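Local coordinates for protein serpin (Taeniopygia guttata, PDB 5HGC) that probably inhibits serine proteases, as many serpins do, and holds a cortisol-type steroid in one pocket and an amino sugar in another, at residues Q21-E25 against T287-M291; S41-F46 against L169-V173; A47-L51 against A119-L125. All coordinates share one frame; numbering follows the deposited sequence. Where two conformers were deposited one is given.

Interaction 1. Residues Q21-E25 against T287-M291; sequences QFFRE and TLRKM
The methyl CG2 of T287 rests over one face of the F22 ring, 3.9 Å from the ring centroid and 23° off its normal, a CH-pi contact displaced toward the rim. At F22 the ring leaves with CG anti to the backbone N (chi1 -172°), which lets the ring end approach helix 285-290. L288 fills a different place: its CD2 sits at the ring edge, 3.8 Å from F22 CE2. Threonine suits its position because the branches diverge. While CG2 covers the ring, OG1 makes a weak hydrogen bond to E29. Inward, F22 also packs on I42 and meets the ring of Y37, so around the buried F22, T287 and L288 the interface is dense and apolar.

M291, just past the end of helix 285-290, runs past E25, F22 and Q21. Its CG meets E25 CG, and its SD comes within 4.1 Å of F22 CD2, a Met-aromatic contact in which the sulfur stands oblique to the ring. The bend at chi3 (69°) then swings CE toward Q21, where it lies 3.7 Å from Q21 CB and 3.6 Å from Q21 OE1. A flexible thioether can follow such an uneven surface.

The outer half is looser. E25 still lays its CB against T287 CG2, but its carboxylate, turned by the bend at chi2, meets the aliphatic part of K290, with OE1 3.9 Å from K290 CD. The far end of the lysine leads away, leaving K290 NZ 5.7 Å from E25 OE1, and the exposed lysine also touches E29.

No hydrogen bond crosses between the two segments. Cohesion therefore comes mainly from dispersion around the phenyl ring and sulfur, while the opposite charges at the margin probably add a weak, long-range attraction that no salt bridge fixes.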
ATOM      1  N   GLN A  21       3.244  -0.915  11.701  1.00 35.75           N
ATOM      2  CA  GLN A  21       3.933  -2.132  12.219  1.00 38.05           C
ATOM      3  C   GLN A  21       4.446  -2.982  11.090  1.00 36.41           C
ATOM      4  O   GLN A  21       5.551  -3.533  11.166  1.00 42.48           O
ATOM      5  CB  GLN A  21       3.073  -3.028  13.084  1.00 40.53           C
ATOM      6  CG  GLN A  21       2.477  -2.338  14.270  1.00 51.15           C
ATOM      7  CD  GLN A  21       1.316  -3.116  14.825  1.00 58.63           C
ATOM      8  OE1 GLN A  21       1.348  -4.374  14.833  1.00 59.14           O
ATOM      9  NE2 GLN A  21       0.270  -2.381  15.294  1.00 51.72           N
ATOM     10  N   PHE A  22       3.636  -3.096  10.044  1.00 31.82           N
ATOM     11  CA  PHE A  22       4.022  -3.911   8.929  1.00 30.84           C
ATOM     12  C   PHE A  22       5.330  -3.376   8.388  1.00 31.54           C
ATOM     13  O   PHE A  22       6.275  -4.183   8.180  1.00 31.73           O
ATOM     14  CB  PHE A  22       2.937  -3.945   7.851  1.00 29.02           C
ATOM     15  CG  PHE A  22       3.215  -4.930   6.755  1.00 27.81           C
ATOM     16  CD1 PHE A  22       4.030  -4.596   5.687  1.00 26.70           C
ATOM     17  CD2 PHE A  22       2.627  -6.208   6.778  1.00 27.04           C
ATOM     18  CE1 PHE A  22       4.290  -5.527   4.675  1.00 29.31           C
ATOM     19  CE2 PHE A  22       2.863  -7.129   5.761  1.00 24.89           C
ATOM     20  CZ  PHE A  22       3.716  -6.804   4.715  1.00 26.27           C
ATOM     21  N   PHE A  23       5.363  -2.043   8.153  1.00 29.15           N
ATOM     22  CA  PHE A  23       6.554  -1.319   7.688  1.00 30.77           C
ATOM     23  C   PHE A  23       7.805  -1.566   8.551  1.00 31.99           C
ATOM     24  O   PHE A  23       8.870  -1.888   7.984  1.00 28.56           O
ATOM     25  CB  PHE A  23       6.306   0.198   7.628  1.00 32.33           C
ATOM     26  CG  PHE A  23       7.435   0.967   6.997  1.00 32.86           C
ATOM     27  CD1 PHE A  23       7.816   0.730   5.669  1.00 34.35           C
ATOM     28  CD2 PHE A  23       8.158   1.891   7.725  1.00 34.14           C
ATOM     29  CE1 PHE A  23       8.851   1.440   5.050  1.00 32.19           C
ATOM     30  CE2 PHE A  23       9.214   2.596   7.110  1.00 34.47           C
ATOM     31  CZ  PHE A  23       9.552   2.378   5.769  1.00 31.21           C
ATOM     32  N   ARG A  24       7.669  -1.421   9.890  1.00 31.06           N
ATOM     33  CA  ARG A  24       8.774  -1.684  10.843  1.00 35.23           C
ATOM     34  C   ARG A  24       9.336  -3.080  10.670  1.00 38.40           C
ATOM     35  O   ARG A  24      10.549  -3.219  10.535  1.00 41.72           O
ATOM     36  CB  ARG A  24       8.450  -1.303  12.322  1.00 36.54           C
ATOM     37  CG  ARG A  24       8.096   0.197  12.453  1.00 39.91           C
ATOM     38  CD  ARG A  24       8.052   0.768  13.850  1.00 42.58           C
ATOM     39  NE  ARG A  24       6.931   0.293  14.668  1.00 49.82           N
ATOM     40  CZ  ARG A  24       5.655   0.697  14.569  1.00 49.36           C
ATOM     41  NH1 ARG A  24       5.277   1.580  13.650  1.00 53.44           N
ATOM     42  NH2 ARG A  24       4.734   0.195  15.387  1.00 44.62           N
ATOM     43  N   GLU A  25       8.441  -4.078  10.578  1.00 42.10           N
ATOM     44  CA  GLU A  25       8.775  -5.500  10.372  1.00 41.87           C
ATOM     45  C   GLU A  25       9.520  -5.772   9.102  1.00 42.17           C
ATOM     46  O   GLU A  25      10.553  -6.440   9.117  1.00 51.51           O
ATOM     47  CB  GLU A  25       7.529  -6.402  10.383  1.00 45.48           C
ATOM     48  CG  GLU A  25       6.957  -6.753  11.751  1.00 53.20           C
ATOM     49  CD  GLU A  25       7.945  -7.473  12.701  1.00 60.13           C
ATOM     50  OE1 GLU A  25       8.994  -8.069  12.270  1.00 55.03           O
ATOM     51  OE2 GLU A  25       7.624  -7.441  13.914  1.00 55.89           O
ATOM     52  N   THR A 287       5.722 -12.205   7.833  1.00 44.36           N
ATOM     53  CA  THR A 287       5.572 -10.860   8.338  1.00 39.62           C
ATOM     54  C   THR A 287       4.311 -10.877   9.164  1.00 42.62           C
ATOM     55  O   THR A 287       4.333 -10.444  10.316  1.00 46.19           O
ATOM     56  CB  THR A 287       5.485  -9.832   7.200  1.00 38.45           C
ATOM     57  OG1 THR A 287       6.564 -10.031   6.275  1.00 34.54           O
ATOM     58  CG2 THR A 287       5.533  -8.432   7.757  1.00 35.39           C
ATOM     59  N   LEU A 288       3.235 -11.444   8.608  1.00 39.72           N
ATOM     60  CA  LEU A 288       1.978 -11.510   9.336  1.00 39.48           C
ATOM     61  C   LEU A 288       2.044 -12.490  10.508  1.00 40.69           C
ATOM     62  O   LEU A 288       1.412 -12.241  11.542  1.00 40.68           O
ATOM     63  CB  LEU A 288       0.793 -11.798   8.399  1.00 39.96           C
ATOM     64  CG  LEU A 288       0.680 -10.821   7.220  1.00 43.67           C
ATOM     65  CD1 LEU A 288      -0.322 -11.400   6.269  1.00 39.00           C
ATOM     66  CD2 LEU A 288       0.326  -9.377   7.574  1.00 34.93           C
ATOM     67  N   ARG A 289       2.786 -13.596  10.359  1.00 43.43           N
ATOM     68  CA  ARG A 289       3.029 -14.514  11.498  1.00 47.38           C
ATOM     69  C   ARG A 289       3.659 -13.731  12.655  1.00 48.94           C
ATOM     70  O   ARG A 289       3.117 -13.729  13.783  1.00 47.00           O
ATOM     71  CB  ARG A 289       3.888 -15.707  11.111  1.00 53.47           C
ATOM     72  CG  ARG A 289       3.124 -16.925  10.631  1.00 65.84           C
ATOM     73  CD  ARG A 289       4.065 -18.111  10.385  1.00 80.70           C
ATOM     74  NE  ARG A 289       4.926 -17.945   9.192  1.00 87.90           N
ATOM     75  CZ  ARG A 289       4.697 -18.469   7.975  1.00 85.95           C
ATOM     76  NH1 ARG A 289       5.564 -18.235   6.972  1.00 66.94           N
ATOM     77  NH2 ARG A 289       3.612 -19.224   7.746  1.00 77.01           N
ATOM     78  N   LYS A 290       4.744 -13.000  12.345  1.00 48.59           N
ATOM     79  CA  LYS A 290       5.405 -12.128  13.311  1.00 43.53           C
ATOM     80  C   LYS A 290       4.438 -11.106  13.866  1.00 42.14           C
ATOM     81  O   LYS A 290       4.622 -10.669  14.984  1.00 43.71           O
ATOM     82  CB  LYS A 290       6.631 -11.436  12.729  1.00 45.92           C
ATOM     83  CG  LYS A 290       7.825 -12.338  12.621  1.00 57.21           C
ATOM     84  CD  LYS A 290       8.797 -11.886  11.539  1.00 71.13           C
ATOM     85  CE  LYS A 290       9.819 -12.991  11.251  1.00 77.61           C
ATOM     86  NZ  LYS A 290      10.304 -13.085   9.836  1.00 78.33           N
ATOM     87  N   MET A 291       3.403 -10.709  13.128  1.00 39.63           N
ATOM     88  CA  MET A 291       2.460  -9.732  13.704  1.00 38.55           C
ATOM     89  C   MET A 291       1.332 -10.352  14.491  1.00 41.11           C
ATOM     90  O   MET A 291       0.426  -9.642  14.972  1.00 42.93           O
ATOM     91  CB  MET A 291       1.939  -8.792  12.662  1.00 37.07           C
ATOM     92  CG  MET A 291       3.047  -7.882  12.194  1.00 39.00           C
ATOM     93  SD  MET A 291       2.476  -6.974  10.771  1.00 42.47           S
ATOM     94  CE  MET A 291       1.243  -5.924  11.607  1.00 33.33           C
TER

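Interaction 2. Residues S41-F46 against L169-V173; sequences SISTAF and LASFV. Unlike the reference sequence in segment 41-46: T44 (reference Ala).
S41 and S171 bring their hydroxyls together, OG to OG at 3.1 Å, where helix 39-52 meets strand 167-176. Any hydrogen bond between them is weak and not settled, because S171 OG has a stronger, competing partner in H319 ND1. The two serines reach each other by different torsions: S41 OG lies anti to its own N, whereas S171 OG occupies the crowded position between N and carbonyl carbon (chi1 69°). Serine's short side chain lets the two hydroxyls meet at a buried place.

Beside this pair the surface becomes apolar. A45, with a single methyl, sets CB 4.0 Å from S171 CB and also touches L169 CD2. That same leucine methyl lies over one face of the F46 ring, 4.2 Å from the centroid and 22° off the normal, a CH-pi contact. At the other end of the strand segment V173 CG1 approaches S41 CB.

The second shell fixes these groups. H319 ties the serine pair to strand 316-325 and also touches S41 and I42. V317 supports both L169 and F46, while N101 touches A45 and S171. Backbone bonds from L169 and S171 to strand 316-325, and from A170 to A102, bond the strand to both its neighbours.

In the serpin fold this places the helix against the central sheet, in the region known as the shutter. The short helix segment runs roughly antiparallel to the strand segment, at 149° with 8.5 Å between axes. Strands 100-106 and 316-325 flank strand 167-176, and helix 12-29 packs onto the helix through F18 against I42.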
ATOM      1  N   SER A  41      -4.612  -2.344   0.895  1.00 21.55           N
ATOM      2  CA  SER A  41      -4.823  -3.542   0.155  1.00 22.32           C
ATOM      3  C   SER A  41      -4.555  -4.796   1.013  1.00 23.78           C
ATOM      4  O   SER A  41      -5.379  -5.713   1.011  1.00 23.08           O
ATOM      5  CB  SER A  41      -3.983  -3.506  -1.108  1.00 25.19           C
ATOM      6  OG  SER A  41      -3.793  -4.821  -1.591  1.00 32.92           O
ATOM      7  N   ILE A  42      -3.468  -4.821   1.797  1.00 23.86           N
ATOM      8  CA  ILE A  42      -3.216  -5.969   2.678  1.00 24.62           C
ATOM      9  C   ILE A  42      -4.300  -6.026   3.710  1.00 24.89           C
ATOM     10  O   ILE A  42      -4.898  -7.077   3.919  1.00 24.90           O
ATOM     11  CB  ILE A  42      -1.823  -5.985   3.329  1.00 23.45           C
ATOM     12  CG1 ILE A  42      -0.779  -6.112   2.220  1.00 22.61           C
ATOM     13  CG2 ILE A  42      -1.700  -7.082   4.398  1.00 21.37           C
ATOM     14  CD1 ILE A  42       0.617  -5.779   2.715  1.00 22.39           C
ATOM     15  N   SER A  43      -4.602  -4.897   4.326  1.00 26.91           N
ATOM     16  CA  SER A  43      -5.562  -4.949   5.415  1.00 27.79           C
ATOM     17  C   SER A  43      -6.865  -5.488   4.886  1.00 28.40           C
ATOM     18  O   SER A  43      -7.513  -6.267   5.554  1.00 28.11           O
ATOM     19  CB  SER A  43      -5.834  -3.587   6.005  1.00 26.63           C
ATOM     20  OG  SER A  43      -4.801  -3.237   6.847  1.00 28.26           O
ATOM     21  N   THR A  44      -7.233  -5.056   3.688  1.00 28.39           N
ATOM     22  CA  THR A  44      -8.509  -5.405   3.101  1.00 30.16           C
ATOM     23  C   THR A  44      -8.551  -6.901   2.732  1.00 29.42           C
ATOM     24  O   THR A  44      -9.563  -7.517   3.021  1.00 31.46           O
ATOM     25  CB  THR A  44      -8.788  -4.495   1.907  1.00 32.50           C
ATOM     26  OG1 THR A  44      -8.815  -3.139   2.365  1.00 37.85           O
ATOM     27  CG2 THR A  44     -10.087  -4.798   1.300  1.00 37.99           C
ATOM     28  N   ALA A  45      -7.467  -7.469   2.157  1.00 27.00           N
ATOM     29  CA  ALA A  45      -7.436  -8.875   1.746  1.00 26.85           C
ATOM     30  C   ALA A  45      -7.651  -9.750   2.985  1.00 31.44           C
ATOM     31  O   ALA A  45      -8.499 -10.652   2.956  1.00 33.94           O
ATOM     32  CB  ALA A  45      -6.145  -9.238   1.044  1.00 24.84           C
ATOM     33  N   PHE A  46      -6.977  -9.424   4.098  1.00 30.10           N
ATOM     34  CA  PHE A  46      -7.127 -10.191   5.341  1.00 28.05           C
ATOM     35  C   PHE A  46      -8.421 -10.068   6.086  1.00 28.97           C
ATOM     36  O   PHE A  46      -8.885 -11.056   6.652  1.00 29.42           O
ATOM     37  CB  PHE A  46      -5.913 -10.036   6.262  1.00 28.62           C
ATOM     38  CG  PHE A  46      -4.836 -10.983   5.890  1.00 27.56           C
ATOM     39  CD1 PHE A  46      -3.959 -10.673   4.861  1.00 28.30           C
ATOM     40  CD2 PHE A  46      -4.807 -12.244   6.448  1.00 27.07           C
ATOM     41  CE1 PHE A  46      -3.040 -11.621   4.423  1.00 32.34           C
ATOM     42  CE2 PHE A  46      -3.888 -13.195   6.035  1.00 28.67           C
ATOM     43  CZ  PHE A  46      -2.996 -12.887   5.025  1.00 31.81           C
ATOM     44  N   LEU A 169      -4.011 -16.495  -1.691  1.00 32.89           N
ATOM     45  CA  LEU A 169      -4.681 -15.168  -1.568  1.00 30.72           C
ATOM     46  C   LEU A 169      -3.841 -14.170  -2.307  1.00 31.41           C
ATOM     47  O   LEU A 169      -2.686 -13.969  -1.951  1.00 31.58           O
ATOM     48  CB  LEU A 169      -4.831 -14.758  -0.107  1.00 29.06           C
ATOM     49  CG  LEU A 169      -5.437 -13.393   0.232  1.00 30.75           C
ATOM     50  CD1 LEU A 169      -6.874 -13.201  -0.238  1.00 27.23           C
ATOM     51  CD2 LEU A 169      -5.358 -13.254   1.746  1.00 30.90           C
ATOM     52  N   ALA A 170      -4.388 -13.590  -3.364  1.00 29.29           N
ATOM     53  CA  ALA A 170      -3.698 -12.523  -4.106  1.00 30.88           C
ATOM     54  C   ALA A 170      -4.283 -11.089  -3.797  1.00 35.82           C
ATOM     55  O   ALA A 170      -5.507 -10.885  -3.941  1.00 37.20           O
ATOM     56  CB  ALA A 170      -3.763 -12.800  -5.595  1.00 26.43           C
ATOM     57  N   SER A 171      -3.444 -10.118  -3.358  1.00 33.67           N
ATOM     58  CA  SER A 171      -3.854  -8.701  -3.497  1.00 29.79           C
ATOM     59  C   SER A 171      -2.882  -7.932  -4.345  1.00 29.20           C
ATOM     60  O   SER A 171      -1.650  -8.066  -4.218  1.00 26.90           O
ATOM     61  CB  SER A 171      -4.154  -7.979  -2.188  1.00 29.43           C
ATOM     62  OG  SER A 171      -2.935  -7.814  -1.502  1.00 31.13           O
ATOM     63  N   PHE A 172      -3.446  -7.122  -5.231  1.00 25.66           N
ATOM     64  CA  PHE A 172      -2.628  -6.370  -6.112  1.00 25.98           C
ATOM     65  C   PHE A 172      -3.285  -5.042  -6.409  1.00 25.43           C
ATOM     66  O   PHE A 172      -4.494  -4.902  -6.315  1.00 26.21           O
ATOM     67  CB  PHE A 172      -2.335  -7.171  -7.372  1.00 24.46           C
ATOM     68  CG  PHE A 172      -3.558  -7.743  -8.021  1.00 29.73           C
ATOM     69  CD1 PHE A 172      -4.194  -8.896  -7.489  1.00 30.74           C
ATOM     70  CD2 PHE A 172      -4.090  -7.155  -9.183  1.00 29.00           C
ATOM     71  CE1 PHE A 172      -5.339  -9.418  -8.111  1.00 32.16           C
ATOM     72  CE2 PHE A 172      -5.229  -7.701  -9.808  1.00 28.48           C
ATOM     73  CZ  PHE A 172      -5.850  -8.820  -9.274  1.00 29.17           C
ATOM     74  N   VAL A 173      -2.472  -4.072  -6.792  1.00 26.10           N
ATOM     75  CA  VAL A 173      -2.942  -2.675  -6.973  1.00 25.52           C
ATOM     76  C   VAL A 173      -1.875  -1.920  -7.721  1.00 24.63           C
ATOM     77  O   VAL A 173      -0.696  -2.031  -7.387  1.00 24.79           O
ATOM     78  CB  VAL A 173      -3.306  -1.984  -5.630  1.00 21.64           C
ATOM     79  CG1 VAL A 173      -2.152  -2.093  -4.646  1.00 19.69           C
ATOM     80  CG2 VAL A 173      -3.764  -0.569  -5.880  1.00 21.46           C
TER

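Interaction 3. Residues A47-L51 against A119-L125; sequences AMLAL and AKALYQL
A119 opens the contact with helix 39-52, its small CB lying 4.1 Å from both M48 CG and L51 CD1. Alanine here leaves room for those longer side chains to enter. One turn on, L122 meets L51 through methyls, CD1 to CD1 at 3.8 Å, in the modelled conformer of L51.

Y123 makes the largest share on this side. M48 CB stands over one face of its ring, 3.7 Å from the centroid and 17° off the normal. With CG anti to the backbone N (chi1 -171°), M48 also lays CG 3.5 Å from Y123 CG, while L51 CD1 comes to the ring edge, 3.6 Å from Y123 CD2. The phenol end slips past A47, OH lying 3.3 Å from A47 CB, and its polarity is met by a hydrogen bond to H78 ND1. An aromatic with a polar tip thus serves both the apolar groove and helix 74-89.

Q124, with positive phi, takes the chain out of the helix, and A119 O accepts from both Y123 N and L125 N as the helix ends. That turn brings L125 back inward, where CD1 lies 4.0 Å from M48 SD, directed there by the methionine's bend at chi2.

The short helix segments 47-51 and 119-123 run roughly antiparallel, at 149°, as two packed helices of the serpin fold. L51, with E74, K75, H78 and D118, lines the observed amino sugar pocket.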
ATOM      1  N   ALA A  47      -9.025  -8.886   6.064  1.00 27.62           N
ATOM      2  CA  ALA A  47     -10.302  -8.695   6.725  1.00 28.84           C
ATOM      3  C   ALA A  47     -11.307  -9.573   5.995  1.00 32.66           C
ATOM      4  O   ALA A  47     -12.126 -10.247   6.608  1.00 30.62           O
ATOM      5  CB  ALA A  47     -10.723  -7.243   6.661  1.00 28.86           C
ATOM      6  N   MET A  48     -11.183  -9.608   4.674  1.00 33.44           N
ATOM      7  CA  MET A  48     -11.991 -10.464   3.854  1.00 33.38           C
ATOM      8  C   MET A  48     -11.864 -11.955   4.240  1.00 33.53           C
ATOM      9  O   MET A  48     -12.896 -12.625   4.378  1.00 32.16           O
ATOM     10  CB  MET A  48     -11.630 -10.191   2.423  1.00 36.19           C
ATOM     11  CG  MET A  48     -12.518 -10.840   1.413  1.00 37.31           C
ATOM     12  SD  MET A  48     -11.391 -11.671   0.318  1.00 56.68           S
ATOM     13  CE  MET A  48     -11.293 -13.227   1.182  1.00 36.00           C
ATOM     14  N   LEU A  49     -10.648 -12.470   4.467  1.00 28.48           N
ATOM     15  CA  LEU A  49     -10.524 -13.816   5.038  1.00 28.46           C
ATOM     16  C   LEU A  49     -11.259 -13.970   6.340  1.00 28.52           C
ATOM     17  O   LEU A  49     -11.878 -15.019   6.607  1.00 27.96           O
ATOM     18  CB  LEU A  49      -9.090 -14.242   5.275  1.00 30.81           C
ATOM     19  CG  LEU A  49      -8.307 -14.699   4.055  1.00 35.67           C
ATOM     20  CD1 LEU A  49      -7.003 -15.255   4.589  1.00 37.18           C
ATOM     21  CD2 LEU A  49      -9.031 -15.773   3.252  1.00 35.32           C
ATOM     22  N   ALA A  50     -11.210 -12.936   7.167  1.00 29.31           N
ATOM     23  CA  ALA A  50     -11.923 -13.001   8.439  1.00 28.52           C
ATOM     24  C   ALA A  50     -13.422 -13.327   8.252  1.00 28.22           C
ATOM     25  O   ALA A  50     -14.023 -13.948   9.135  1.00 29.64           O
ATOM     26  CB  ALA A  50     -11.742 -11.728   9.232  1.00 27.45           C
ATOM     27  N   LEU A  51     -14.010 -12.915   7.129  0.70 25.78           N
ATOM     28  CA  LEU A  51     -15.417 -13.240   6.859  0.70 27.89           C
ATOM     29  C   LEU A  51     -15.632 -14.714   7.007  0.70 29.33           C
ATOM     30  O   LEU A  51     -16.620 -15.137   7.610  0.70 29.38           O
ATOM     31  CB  LEU A  51     -15.869 -12.866   5.445  0.70 26.56           C
ATOM     32  CG  LEU A  51     -16.330 -11.442   5.279  0.70 26.04           C
ATOM     33  CD1 LEU A  51     -16.762 -11.216   3.828  0.70 24.97           C
ATOM     34  CD2 LEU A  51     -17.468 -11.212   6.257  0.70 24.01           C
ATOM     35  N   ALA A 119     -18.326 -12.211   0.543  1.00 20.50           N
ATOM     36  CA  ALA A 119     -17.053 -11.662   0.192  1.00 20.20           C
ATOM     37  C   ALA A 119     -17.161 -10.884  -1.119  1.00 21.08           C
ATOM     38  O   ALA A 119     -16.376  -9.952  -1.322  1.00 20.67           O
ATOM     39  CB  ALA A 119     -15.965 -12.745   0.147  1.00 20.04           C
ATOM     40  N   LYS A 120     -18.103 -11.225  -2.002  1.00 19.61           N
ATOM     41  CA  LYS A 120     -18.271 -10.417  -3.181  1.00 20.87           C
ATOM     42  C   LYS A 120     -18.930  -9.074  -2.795  1.00 22.39           C
ATOM     43  O   LYS A 120     -18.489  -7.992  -3.229  1.00 22.23           O
ATOM     44  CB  LYS A 120     -19.099 -11.121  -4.241  1.00 23.91           C
ATOM     45  CG  LYS A 120     -19.417 -10.215  -5.437  1.00 27.49           C
ATOM     46  CD  LYS A 120     -19.634 -11.012  -6.695  1.00 33.73           C
ATOM     47  CE  LYS A 120     -18.379 -10.999  -7.576  1.00 49.27           C
ATOM     48  NZ  LYS A 120     -18.277  -9.774  -8.435  1.00 46.75           N
ATOM     49  N   ALA A 121     -19.974  -9.139  -1.988  1.00 21.18           N
ATOM     50  CA  ALA A 121     -20.747  -7.938  -1.663  1.00 22.74           C
ATOM     51  C   ALA A 121     -19.870  -6.989  -0.890  1.00 22.59           C
ATOM     52  O   ALA A 121     -19.814  -5.811  -1.238  1.00 24.18           O
ATOM     53  CB  ALA A 121     -22.020  -8.272  -0.859  1.00 22.58           C
ATOM     54  N   LEU A 122     -19.155  -7.497   0.118  1.00 21.97           N
ATOM     55  CA  LEU A 122     -18.359  -6.624   0.973  1.00 21.88           C
ATOM     56  C   LEU A 122     -17.030  -6.181   0.374  1.00 23.59           C
ATOM     57  O   LEU A 122     -16.614  -5.041   0.550  1.00 25.53           O
ATOM     58  CB  LEU A 122     -18.134  -7.242   2.344  1.00 19.76           C
ATOM     59  CG  LEU A 122     -19.352  -7.338   3.255  1.00 20.04           C
ATOM     60  CD1 LEU A 122     -19.028  -8.264   4.448  1.00 19.24           C
ATOM     61  CD2 LEU A 122     -19.750  -5.947   3.733  1.00 19.53           C
ATOM     62  N   TYR A 123     -16.372  -7.083  -0.341  1.00 23.27           N
ATOM     63  CA  TYR A 123     -14.956  -6.948  -0.603  1.00 21.26           C
ATOM     64  C   TYR A 123     -14.708  -7.085  -2.063  1.00 23.13           C
ATOM     65  O   TYR A 123     -13.564  -7.152  -2.477  1.00 21.70           O
ATOM     66  CB  TYR A 123     -14.142  -7.987   0.166  1.00 20.96           C
ATOM     67  CG  TYR A 123     -14.053  -7.706   1.654  1.00 25.41           C
ATOM     68  CD1 TYR A 123     -13.182  -6.713   2.146  1.00 29.06           C
ATOM     69  CD2 TYR A 123     -14.837  -8.397   2.572  1.00 23.76           C
ATOM     70  CE1 TYR A 123     -13.126  -6.406   3.510  1.00 30.02           C
ATOM     71  CE2 TYR A 123     -14.770  -8.125   3.930  1.00 27.26           C
ATOM     72  CZ  TYR A 123     -13.932  -7.111   4.401  1.00 29.96           C
ATOM     73  OH  TYR A 123     -13.846  -6.829   5.750  1.00 30.37           O
ATOM     74  N   GLN A 124     -15.766  -7.150  -2.874  1.00 24.98           N
ATOM     75  CA  GLN A 124     -15.584  -7.391  -4.329  1.00 27.34           C
ATOM     76  C   GLN A 124     -14.647  -8.598  -4.658  1.00 26.84           C
ATOM     77  O   GLN A 124     -13.918  -8.549  -5.634  1.00 30.42           O
ATOM     78  CB  GLN A 124     -15.089  -6.134  -5.074  1.00 29.34           C
ATOM     79  CG  GLN A 124     -15.595  -4.734  -4.632  1.00 42.50           C
ATOM     80  CD  GLN A 124     -14.788  -3.551  -5.292  1.00 53.11           C
ATOM     81  OE1 GLN A 124     -13.572  -3.673  -5.616  1.00 49.73           O
ATOM     82  NE2 GLN A 124     -15.464  -2.402  -5.481  1.00 52.62           N
ATOM     83  N   LEU A 125     -14.636  -9.647  -3.841  1.00 24.71           N
ATOM     84  CA  LEU A 125     -13.814 -10.831  -4.105  1.00 24.44           C
ATOM     85  C   LEU A 125     -14.184 -11.556  -5.402  1.00 25.43           C
ATOM     86  O   LEU A 125     -15.391 -11.850  -5.697  1.00 22.35           O
ATOM     87  CB  LEU A 125     -13.899 -11.835  -2.954  1.00 23.86           C
ATOM     88  CG  LEU A 125     -13.284 -13.222  -3.274  1.00 25.85           C
ATOM     89  CD1 LEU A 125     -11.771 -13.122  -3.347  1.00 24.15           C
ATOM     90  CD2 LEU A 125     -13.678 -14.309  -2.266  1.00 26.31           C
TER

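How the interactions relate
Helix 39-52 is the common thread: interaction 2 uses its first half, interaction 3 its second, and their centres lie about 10 Å apart. They touch where L169 meets L49 and T44 meets Y123. Interaction 1 joins other helices, about 15 Å from interaction 2 between centres, yet reaches the same helix through L288 on F46; it does not touch interaction 3, about 22 Å away between centres. Along the chain the three are nested, 3 within 2 within 1. Helix 39-52 is thus held by helix 12-29, strand 167-176 and helix 113-123, making continuous packing from the outer helices to the central sheet of the serpin fold.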